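Local coordinates for protein putative phosphatase/phosphodiesterase MPN_349 (Mycoplasma pneumoniae M129, PDB 1T71) that binds two iron ions and probably hydrolyses phosphate esters, perhaps as a 2',3'-cyclic-nucleotide phosphodiesterase, at residues Val140-Ile145 against Met170-Tyr175; Ile21-Leu26 against Tyr56-Glu61; His72-Lys77 against Leu130-Thr135. All coordinates share one frame; numbering follows the deposited sequence.

Contact 1 of 3, residues Val140-Ile145 against Met170-Tyr175; sequences VLKELI and MAFDGY
Leu141 lays its CD1 methyl over one face of the Phe172 ring, 3.1 Å above the plane and displaced from the centre toward the CD2–CE2 side. The distance from CD1 to the ring centroid of Phe172 is 3.5 Å, with the methyl 26° off the ring normal, a CH-pi contact in which weakly polar C-H groups lie against the pi cloud. The fit is tight, since CD1 of Leu141 comes within 3.2 Å of CD2 of Phe172. Leu141 holds CG anti to the backbone N (chi1 -169°), which sets it beside the carbonyl carbon with CD1 over the ring, and the two side chains lie antiparallel, overlapping along their lengths. A flat ring and a branched aliphatic tip suit such a place: both are buried and neither needs a polar partner. Next along the helix, the backbone N of Lys142 lies 3.8 Å from CE2 of Phe172, while the amine end of that lysine leads away from the contact. One helical turn on from Leu141, Ile145 brings CD1 to 3.7 Å from the backbone O of Tyr175, and its CG2 meets CB of Tyr175 more loosely. Tyr175 thus contributes mainly its base, and its ring heads off toward the surface. On the sheet side, Leu141 and Ile145 both rest on His153 of strand 152-158. Helices 137-145 and 162-172 follow the successive parallel strands 117-124 and 152-158, so their side-by-side packing is that of two consecutive beta-alpha-beta crossovers in the calcineurin-like metallophosphoesterase fold.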
loop_
_atom_site.group_PDB
_atom_site.type_symbol
_atom_site.label_atom_id
_atom_site.label_comp_id
_atom_site.label_asym_id
_atom_site.label_seq_id
_atom_site.Cartn_x
_atom_site.Cartn_y
_atom_site.Cartn_z
ATOM N N VAL A 140 -10.279 -15.974 4.715
ATOM C CA VAL A 140 -10.884 -14.757 5.256
ATOM C C VAL A 140 -11.605 -13.919 4.208
ATOM O O VAL A 140 -12.748 -13.519 4.410
ATOM C CB VAL A 140 -9.829 -13.856 5.946
ATOM C CG1 VAL A 140 -10.442 -12.492 6.283
ATOM C CG2 VAL A 140 -9.332 -14.528 7.217
ATOM N N LEU A 141 -10.938 -13.646 3.091
ATOM C CA LEU A 141 -11.539 -12.828 2.048
ATOM C C LEU A 141 -12.721 -13.533 1.395
ATOM O O LEU A 141 -13.696 -12.888 1.018
ATOM C CB LEU A 141 -10.486 -12.450 0.999
ATOM C CG LEU A 141 -10.855 -11.379 -0.039
ATOM C CD1 LEU A 141 -11.597 -12.003 -1.181
ATOM C CD2 LEU A 141 -11.691 -10.276 0.598
ATOM N N LYS A 142 -12.637 -14.856 1.280
ATOM C CA LYS A 142 -13.710 -15.646 0.679
ATOM C C LYS A 142 -14.989 -15.464 1.503
ATOM O O LYS A 142 -16.052 -15.149 0.958
ATOM C CB LYS A 142 -13.301 -17.119 0.644
ATOM C CG LYS A 142 -13.928 -17.939 -0.472
ATOM C CD LYS A 142 -15.244 -18.552 -0.061
ATOM C CE LYS A 142 -15.771 -19.497 -1.146
ATOM N NZ LYS A 142 -14.840 -20.619 -1.470
ATOM N N GLU A 143 -14.879 -15.658 2.815
ATOM C CA GLU A 143 -16.021 -15.493 3.712
ATOM C C GLU A 143 -16.608 -14.092 3.618
ATOM O O GLU A 143 -17.829 -13.917 3.617
ATOM C CB GLU A 143 -15.620 -15.749 5.164
ATOM C CG GLU A 143 -15.609 -17.203 5.560
ATOM C CD GLU A 143 -15.927 -17.385 7.035
ATOM O OE1 GLU A 143 -15.986 -18.551 7.492
ATOM O OE2 GLU A 143 -16.125 -16.358 7.732
ATOM N N LEU A 144 -15.738 -13.090 3.558
ATOM C CA LEU A 144 -16.195 -11.710 3.462
ATOM C C LEU A 144 -16.964 -11.528 2.155
ATOM O O LEU A 144 -18.025 -10.910 2.137
ATOM C CB LEU A 144 -15.005 -10.747 3.508
ATOM C CG LEU A 144 -15.341 -9.256 3.589
ATOM C CD1 LEU A 144 -16.040 -8.958 4.916
ATOM C CD2 LEU A 144 -14.063 -8.436 3.477
ATOM N N ILE A 145 -16.430 -12.074 1.066
ATOM C CA ILE A 145 -17.077 -11.962 -0.240
ATOM C C ILE A 145 -18.482 -12.553 -0.209
ATOM O O ILE A 145 -19.428 -11.964 -0.738
ATOM C CB ILE A 145 -16.289 -12.710 -1.339
ATOM C CG1 ILE A 145 -14.900 -12.093 -1.521
ATOM C CG2 ILE A 145 -17.074 -12.677 -2.654
ATOM C CD1 ILE A 145 -14.909 -10.676 -2.009
ATOM N N MET A 170 -5.460 -15.382 -9.016
ATOM C CA MET A 170 -6.168 -16.448 -9.701
ATOM C C MET A 170 -7.419 -16.885 -8.948
ATOM O O MET A 170 -8.427 -17.255 -9.556
ATOM C CB MET A 170 -5.230 -17.638 -9.903
ATOM C CG MET A 170 -5.375 -18.276 -11.264
ATOM S SD MET A 170 -4.515 -17.398 -12.584
ATOM C CE MET A 170 -5.321 -15.803 -12.618
ATOM N N ALA A 171 -7.355 -16.826 -7.623
ATOM C CA ALA A 171 -8.477 -17.226 -6.794
ATOM C C ALA A 171 -9.650 -16.244 -6.784
ATOM O O ALA A 171 -10.804 -16.663 -6.861
ATOM C CB ALA A 171 -8.002 -17.459 -5.367
ATOM N N PHE A 172 -9.366 -14.949 -6.692
ATOM C CA PHE A 172 -10.437 -13.951 -6.612
ATOM C C PHE A 172 -10.623 -13.013 -7.806
ATOM O O PHE A 172 -11.375 -12.048 -7.711
ATOM C CB PHE A 172 -10.237 -13.089 -5.357
ATOM C CG PHE A 172 -10.148 -13.878 -4.084
ATOM C CD1 PHE A 172 -8.910 -14.221 -3.547
ATOM C CD2 PHE A 172 -11.304 -14.291 -3.425
ATOM C CE1 PHE A 172 -8.822 -14.962 -2.369
ATOM C CE2 PHE A 172 -11.231 -15.032 -2.247
ATOM C CZ PHE A 172 -9.987 -15.368 -1.717
ATOM N N ASP A 173 -9.969 -13.301 -8.924
ATOM C CA ASP A 173 -10.046 -12.429 -10.088
ATOM C C ASP A 173 -11.354 -11.682 -10.362
ATOM O O ASP A 173 -11.372 -10.457 -10.355
ATOM C CB ASP A 173 -9.628 -13.173 -11.357
ATOM C CG ASP A 173 -9.519 -12.241 -12.564
ATOM O OD1 ASP A 173 -9.118 -12.696 -13.650
ATOM O OD2 ASP A 173 -9.832 -11.041 -12.422
ATOM N N GLY A 174 -12.453 -12.372 -10.606
ATOM C CA GLY A 174 -13.658 -11.609 -10.896
ATOM C C GLY A 174 -14.569 -11.288 -9.725
ATOM O O GLY A 174 -15.525 -10.534 -9.873
ATOM N N TYR A 175 -14.267 -11.846 -8.559
ATOM C CA TYR A 175 -15.082 -11.645 -7.366
ATOM C C TYR A 175 -14.828 -10.335 -6.637
ATOM O O TYR A 175 -15.503 -10.028 -5.654
ATOM C CB TYR A 175 -14.870 -12.819 -6.414
ATOM C CG TYR A 175 -15.398 -14.116 -6.969
ATOM C CD1 TYR A 175 -16.650 -14.593 -6.592
ATOM C CD2 TYR A 175 -14.666 -14.848 -7.905
ATOM C CE1 TYR A 175 -17.168 -15.768 -7.130
ATOM C CE2 TYR A 175 -15.175 -16.022 -8.452
ATOM C CZ TYR A 175 -16.427 -16.475 -8.059
ATOM O OH TYR A 175 -16.950 -17.624 -8.603
#

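Contact 2 of 3, residues Ile21-Leu26 against Tyr56-Glu61; sequences IIKNNL and YEFLKE
Two helices packed beside the sheet that holds strands 6-10, 37-41 and 66-68, helices 15-23 and 53-62, meet near the protein surface where Lys23 reaches across to Phe58 and Glu61. The aliphatic base of the lysine does the first touching: its CB lies 3.8 Å from CZ of Phe58, with CG a little farther, and the two side chains run obliquely to one another. Beyond this, Lys23 bends at chi2 (51°) and again at chi4, which carries the amine to the carboxylate of Glu61. NZ of Lys23 forms a salt bridge to OE1 of Glu61 at 2.9 Å, meeting that oxygen on its syn side, and adds a weak bond to OE2. Glu61 is poorly ordered, so the geometry at its carboxylate is approximate. Lysine fits here because it is greasy near the backbone and charged at its tip, matching an aromatic ring followed by an acid.

Both helices lie in successive strand-helix-strand units of the metallophosphoesterase fold, built on the parallel strands 6-10, 37-41 and 66-68, whose ends lead to iron ligands such as Asp12, Glu43 and Asn71. Ile21 and Ile22 turn to Leu243, and Leu59 packs on Ile67, so the deeper apolar residues face the sheet while the charges stay outside.

Glu61 sets CG between its backbone N and carbonyl carbon (chi1 67°), folding the side chain back so that, as modelled, OE2 lies over the centre of the Phe58 ring, 3.7 Å above its plane. Where helix 15-23 ends, ND2 of Asn25 gives a nearly straight bond, 2.7 Å, to the backbone O of Ile21, in the carbonyl plane on a lone pair.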
loop_
_atom_site.group_PDB
_atom_site.type_symbol
_atom_site.label_atom_id
_atom_site.label_comp_id
_atom_site.label_asym_id
_atom_site.label_seq_id
_atom_site.Cartn_x
_atom_site.Cartn_y
_atom_site.Cartn_z
ATOM N N ILE A 21 7.250 13.747 -1.415
ATOM C CA ILE A 21 6.953 13.632 -2.833
ATOM C C ILE A 21 5.444 13.514 -3.064
ATOM O O ILE A 21 4.949 13.866 -4.132
ATOM C CB ILE A 21 7.703 12.440 -3.483
ATOM C CG1 ILE A 21 7.568 12.524 -5.007
ATOM C CG2 ILE A 21 7.166 11.110 -2.953
ATOM C CD1 ILE A 21 8.465 11.552 -5.760
ATOM N N ILE A 22 4.714 13.035 -2.059
ATOM C CA ILE A 22 3.267 12.912 -2.187
ATOM C C ILE A 22 2.614 14.287 -2.021
ATOM O O ILE A 22 1.671 14.634 -2.735
ATOM C CB ILE A 22 2.680 11.940 -1.136
ATOM C CG1 ILE A 22 3.038 10.498 -1.509
ATOM C CG2 ILE A 22 1.166 12.121 -1.040
ATOM C CD1 ILE A 22 2.466 9.459 -0.577
ATOM N N LYS A 23 3.120 15.069 -1.078
ATOM C CA LYS A 23 2.579 16.401 -0.842
ATOM C C LYS A 23 2.820 17.289 -2.062
ATOM O O LYS A 23 1.957 18.066 -2.449
ATOM C CB LYS A 23 3.234 17.031 0.395
ATOM C CG LYS A 23 2.663 18.388 0.774
ATOM C CD LYS A 23 1.146 18.319 0.864
ATOM C CE LYS A 23 0.526 19.653 1.263
ATOM N NZ LYS A 23 0.931 20.058 2.635
ATOM N N ASN A 24 3.992 17.154 -2.669
ATOM C CA ASN A 24 4.359 17.953 -3.836
ATOM C C ASN A 24 3.781 17.494 -5.175
ATOM O O ASN A 24 4.036 18.139 -6.191
ATOM C CB ASN A 24 5.883 17.997 -3.976
ATOM C CG ASN A 24 6.565 18.684 -2.811
ATOM O OD1 ASN A 24 7.789 18.648 -2.697
ATOM N ND2 ASN A 24 5.781 19.320 -1.944
ATOM N N ASN A 25 3.017 16.402 -5.200
ATOM C CA ASN A 25 2.487 15.919 -6.477
ATOM C C ASN A 25 1.040 15.440 -6.504
ATOM O O ASN A 25 0.444 15.338 -7.574
ATOM C CB ASN A 25 3.376 14.782 -7.002
ATOM C CG ASN A 25 4.777 15.243 -7.345
ATOM O OD1 ASN A 25 5.008 15.829 -8.399
ATOM N ND2 ASN A 25 5.719 14.989 -6.449
ATOM N N LEU A 26 0.469 15.148 -5.343
ATOM C CA LEU A 26 -0.892 14.628 -5.300
ATOM C C LEU A 26 -1.931 15.515 -5.992
ATOM O O LEU A 26 -2.787 15.016 -6.729
ATOM C CB LEU A 26 -1.291 14.343 -3.845
ATOM C CG LEU A 26 -2.484 13.414 -3.596
ATOM C CD1 LEU A 26 -3.777 14.167 -3.805
ATOM C CD2 LEU A 26 -2.404 12.213 -4.529
ATOM N N TYR A 56 -0.457 11.086 10.263
ATOM C CA TYR A 56 -1.750 10.701 9.728
ATOM C C TYR A 56 -2.469 11.964 9.265
ATOM O O TYR A 56 -3.081 11.988 8.197
ATOM C CB TYR A 56 -2.587 9.980 10.785
ATOM C CG TYR A 56 -4.071 9.980 10.479
ATOM C CD1 TYR A 56 -4.892 11.033 10.896
ATOM C CD2 TYR A 56 -4.648 8.957 9.729
ATOM C CE1 TYR A 56 -6.252 11.065 10.571
ATOM C CE2 TYR A 56 -6.002 8.983 9.396
ATOM C CZ TYR A 56 -6.796 10.039 9.818
ATOM O OH TYR A 56 -8.124 10.067 9.463
ATOM N N GLU A 57 -2.392 13.024 10.063
ATOM C CA GLU A 57 -3.048 14.268 9.676
ATOM C C GLU A 57 -2.327 14.888 8.479
ATOM O O GLU A 57 -2.963 15.464 7.599
ATOM C CB GLU A 57 -3.115 15.241 10.861
ATOM C CG GLU A 57 -4.099 14.800 11.961
ATOM C CD GLU A 57 -5.546 14.618 11.461
ATOM O OE1 GLU A 57 -6.401 14.150 12.253
ATOM O OE2 GLU A 57 -5.841 14.950 10.288
ATOM N N PHE A 58 -1.004 14.754 8.434
ATOM C CA PHE A 58 -0.239 15.281 7.307
ATOM C C PHE A 58 -0.754 14.662 6.000
ATOM O O PHE A 58 -1.062 15.373 5.038
ATOM C CB PHE A 58 1.247 14.951 7.463
ATOM C CG PHE A 58 2.082 15.339 6.269
ATOM C CD1 PHE A 58 2.814 16.521 6.270
ATOM C CD2 PHE A 58 2.111 14.533 5.131
ATOM C CE1 PHE A 58 3.563 16.895 5.156
ATOM C CE2 PHE A 58 2.854 14.899 4.015
ATOM C CZ PHE A 58 3.581 16.082 4.026
ATOM N N LEU A 59 -0.826 13.333 5.963
ATOM C CA LEU A 59 -1.303 12.634 4.772
ATOM C C LEU A 59 -2.723 13.064 4.451
ATOM O O LEU A 59 -3.089 13.259 3.294
ATOM C CB LEU A 59 -1.266 11.114 4.984
ATOM C CG LEU A 59 0.120 10.467 4.983
ATOM C CD1 LEU A 59 -0.027 8.972 5.225
ATOM C CD2 LEU A 59 0.818 10.737 3.645
ATOM N N LYS A 60 -3.517 13.214 5.498
ATOM C CA LYS A 60 -4.901 13.622 5.357
ATOM C C LYS A 60 -4.995 15.027 4.755
ATOM O O LYS A 60 -5.805 15.279 3.863
ATOM C CB LYS A 60 -5.573 13.589 6.726
ATOM C CG LYS A 60 -7.055 13.385 6.667
ATOM C CD LYS A 60 -7.399 12.051 6.032
ATOM C CE LYS A 60 -8.886 11.977 5.791
ATOM N NZ LYS A 60 -9.613 12.276 7.052
ATOM N N GLU A 61 -4.160 15.942 5.233
ATOM C CA GLU A 61 -4.197 17.303 4.713
ATOM C C GLU A 61 -3.541 17.389 3.348
ATOM O O GLU A 61 -3.726 18.367 2.629
ATOM C CB GLU A 61 -3.517 18.278 5.683
ATOM C CG GLU A 61 -2.008 18.099 5.855
ATOM C CD GLU A 61 -1.204 18.456 4.599
ATOM O OE1 GLU A 61 -1.578 19.436 3.905
ATOM O OE2 GLU A 61 -0.189 17.767 4.316
#

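Contact 3 of 3, residues His72-Lys77 against Leu130-Thr135; sequences HTWFQK and LPFKTT
From its CB, the side chain of Trp74 heads toward Phe132, and the far side of the indole makes the touch. CB, CG and the five-membered ring meet nothing in segment 130-135. Instead the indole folds back over its own turn, with CB of Thr73 3.4 Å above the ring plane; CG lies anti to the carbonyl carbon (chi1 -46°), beside the backbone N. Farther out, CZ3 approaches Phe132 most closely, 3.6 Å from its CZ and 3.8 Å from its CE1. The next ring atom, CH2 of Trp74, comes to 3.9 Å from CZ of Phe132. The six-membered ring of Trp74 and the ring of Phe132 stand nearly perpendicular, planes at 85° and centroids 5.3 Å apart, in an oblique pairing, neither stacked nor edge-to-face. Phe132 also has CB of Leu130 over one face. A wide indole suits a turn that must reach a separate loop, and a phenylalanine gives it an apolar surface to meet.

The pair belongs to a larger aromatic cluster: Phe99 stacks on Phe132 and meets Trp74 edge-to-face, and Phe101 stacks on Trp74. Trp74 sits in the type I turn from His72 to Phe75. His72, the likely proton donor by similarity, gives its backbone N to OE2 of the iron ligand Glu43, and the Trp74 side chain is about 10 Å from a bound iron(III) ion. With no hydrogen bond across it, this contact joins the two loops through dispersion and ring-ring contact.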
loop_
_atom_site.group_PDB
_atom_site.type_symbol
_atom_site.label_atom_id
_atom_site.label_comp_id
_atom_site.label_asym_id
_atom_site.label_seq_id
_atom_site.Cartn_x
_atom_site.Cartn_y
_atom_site.Cartn_z
ATOM N N HIS A 72 3.848 -3.464 9.522
ATOM C CA HIS A 72 4.344 -2.512 10.507
ATOM C C HIS A 72 3.238 -1.596 11.014
ATOM O O HIS A 72 3.498 -0.514 11.534
ATOM C CB HIS A 72 5.482 -1.690 9.907
ATOM C CG HIS A 72 6.767 -2.448 9.798
ATOM N ND1 HIS A 72 7.465 -2.573 8.615
ATOM C CD2 HIS A 72 7.478 -3.127 10.730
ATOM C CE1 HIS A 72 8.551 -3.296 8.824
ATOM N NE2 HIS A 72 8.582 -3.644 10.098
ATOM N N THR A 73 1.999 -2.051 10.866
ATOM C CA THR A 73 0.836 -1.286 11.299
ATOM C C THR A 73 0.897 -0.777 12.750
ATOM O O THR A 73 0.506 0.351 13.042
ATOM C CB THR A 73 -0.470 -2.132 11.166
ATOM O OG1 THR A 73 -0.693 -2.489 9.791
ATOM C CG2 THR A 73 -1.676 -1.345 11.697
ATOM N N TRP A 74 1.408 -1.602 13.652
ATOM C CA TRP A 74 1.408 -1.257 15.069
ATOM C C TRP A 74 2.701 -0.760 15.700
ATOM O O TRP A 74 2.830 -0.761 16.928
ATOM C CB TRP A 74 0.890 -2.472 15.843
ATOM C CG TRP A 74 -0.351 -3.051 15.210
ATOM C CD1 TRP A 74 -1.650 -2.712 15.480
ATOM C CD2 TRP A 74 -0.401 -4.001 14.134
ATOM N NE1 TRP A 74 -2.501 -3.389 14.637
ATOM C CE2 TRP A 74 -1.763 -4.182 13.799
ATOM C CE3 TRP A 74 0.573 -4.710 13.416
ATOM C CZ2 TRP A 74 -2.176 -5.046 12.777
ATOM C CZ3 TRP A 74 0.163 -5.571 12.401
ATOM C CH2 TRP A 74 -1.201 -5.729 12.090
ATOM N N PHE A 75 3.644 -0.300 14.892
ATOM C CA PHE A 75 4.903 0.144 15.461
ATOM C C PHE A 75 4.904 1.458 16.248
ATOM O O PHE A 75 5.630 1.570 17.234
ATOM C CB PHE A 75 5.986 0.177 14.388
ATOM C CG PHE A 75 7.370 0.195 14.953
ATOM C CD1 PHE A 75 8.071 1.388 15.075
ATOM C CD2 PHE A 75 7.954 -0.981 15.414
ATOM C CE1 PHE A 75 9.337 1.408 15.645
ATOM C CE2 PHE A 75 9.219 -0.971 15.986
ATOM C CZ PHE A 75 9.911 0.226 16.104
ATOM N N GLN A 76 4.115 2.446 15.834
ATOM C CA GLN A 76 4.074 3.711 16.566
ATOM C C GLN A 76 3.086 3.595 17.735
ATOM O O GLN A 76 1.946 4.070 17.663
ATOM C CB GLN A 76 3.687 4.855 15.621
ATOM C CG GLN A 76 4.688 5.057 14.471
ATOM C CD GLN A 76 6.093 5.414 14.951
ATOM O OE1 GLN A 76 7.093 5.111 14.285
ATOM N NE2 GLN A 76 6.172 6.073 16.097
ATOM N N LYS A 77 3.552 2.961 18.810
ATOM C CA LYS A 77 2.759 2.703 20.013
ATOM C C LYS A 77 2.068 3.897 20.655
ATOM O O LYS A 77 0.920 3.798 21.085
ATOM C CB LYS A 77 3.631 2.069 21.094
ATOM C CG LYS A 77 4.756 1.212 20.595
ATOM C CD LYS A 77 4.296 -0.156 20.206
ATOM C CE LYS A 77 5.510 -1.010 19.917
ATOM N NZ LYS A 77 6.458 -0.965 21.065
ATOM N N LEU A 130 5.968 -12.739 10.313
ATOM C CA LEU A 130 5.387 -11.875 11.338
ATOM C C LEU A 130 5.716 -12.336 12.756
ATOM O O LEU A 130 5.968 -13.517 12.993
ATOM C CB LEU A 130 3.859 -11.816 11.202
ATOM C CG LEU A 130 3.149 -10.934 10.167
ATOM C CD1 LEU A 130 4.120 -9.903 9.606
ATOM C CD2 LEU A 130 2.570 -11.792 9.065
ATOM N N PRO A 131 5.712 -11.397 13.721
ATOM C CA PRO A 131 5.995 -11.651 15.137
ATOM C C PRO A 131 4.771 -12.279 15.796
ATOM O O PRO A 131 4.855 -12.830 16.890
ATOM C CB PRO A 131 6.253 -10.254 15.706
ATOM C CG PRO A 131 6.558 -9.410 14.494
ATOM C CD PRO A 131 5.620 -9.951 13.469
ATOM N N PHE A 132 3.632 -12.175 15.121
ATOM C CA PHE A 132 2.376 -12.716 15.628
ATOM C C PHE A 132 1.757 -13.686 14.629
ATOM O O PHE A 132 2.266 -13.870 13.525
ATOM C CB PHE A 132 1.388 -11.581 15.896
ATOM C CG PHE A 132 1.183 -10.677 14.714
ATOM C CD1 PHE A 132 2.059 -9.624 14.472
ATOM C CD2 PHE A 132 0.147 -10.907 13.816
ATOM C CE1 PHE A 132 1.909 -8.815 13.351
ATOM C CE2 PHE A 132 -0.012 -10.103 12.687
ATOM C CZ PHE A 132 0.873 -9.053 12.454
ATOM N N LYS A 133 0.638 -14.281 15.019
ATOM C CA LYS A 133 -0.048 -15.242 14.177
ATOM C C LYS A 133 -1.223 -14.630 13.400
ATOM O O LYS A 133 -1.955 -13.782 13.911
ATOM C CB LYS A 133 -0.514 -16.414 15.047
ATOM C CG LYS A 133 -1.319 -17.457 14.312
ATOM C CD LYS A 133 -1.088 -18.853 14.889
ATOM C CE LYS A 133 -1.971 -19.875 14.178
ATOM N NZ LYS A 133 -1.982 -19.649 12.695
ATOM N N THR A 134 -1.392 -15.064 12.154
ATOM C CA THR A 134 -2.469 -14.563 11.305
ATOM C C THR A 134 -3.347 -15.707 10.808
ATOM O O THR A 134 -2.942 -16.868 10.813
ATOM C CB THR A 134 -1.916 -13.837 10.056
ATOM O OG1 THR A 134 -1.113 -14.748 9.298
ATOM C CG2 THR A 134 -1.066 -12.636 10.449
ATOM N N THR A 135 -4.556 -15.365 10.374
ATOM C CA THR A 135 -5.483 -16.352 9.831
ATOM C C THR A 135 -5.288 -16.356 8.315
ATOM O O THR A 135 -4.705 -15.424 7.772
ATOM C CB THR A 135 -6.930 -15.986 10.169
ATOM O OG1 THR A 135 -7.168 -14.621 9.815
ATOM C CG2 THR A 135 -7.183 -16.164 11.661
#

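Overall arrangement
Contacts 1 and 2 lie on opposite sides of the chain's centre, their centres 31 Å apart, and each joins neighbouring helices of strand-helix-strand units on a different sheet. None of the three is fully core: contacts 1 and 3 are partly buried, contact 2 is a surface contact. Contact 3 joins loops rather than helices, buries the smallest area, and is the one beside the iron site. It adjoins contact 1 through Thr135 and Val140, because the loop 130-135 leads into helix 137-145. Contact 2 touches neither. The salt bridge thus belongs to the solvent-exposed pair of contact 2, which also packs an aromatic ring, while contacts 1 and 3 rely on apolar and aromatic contact.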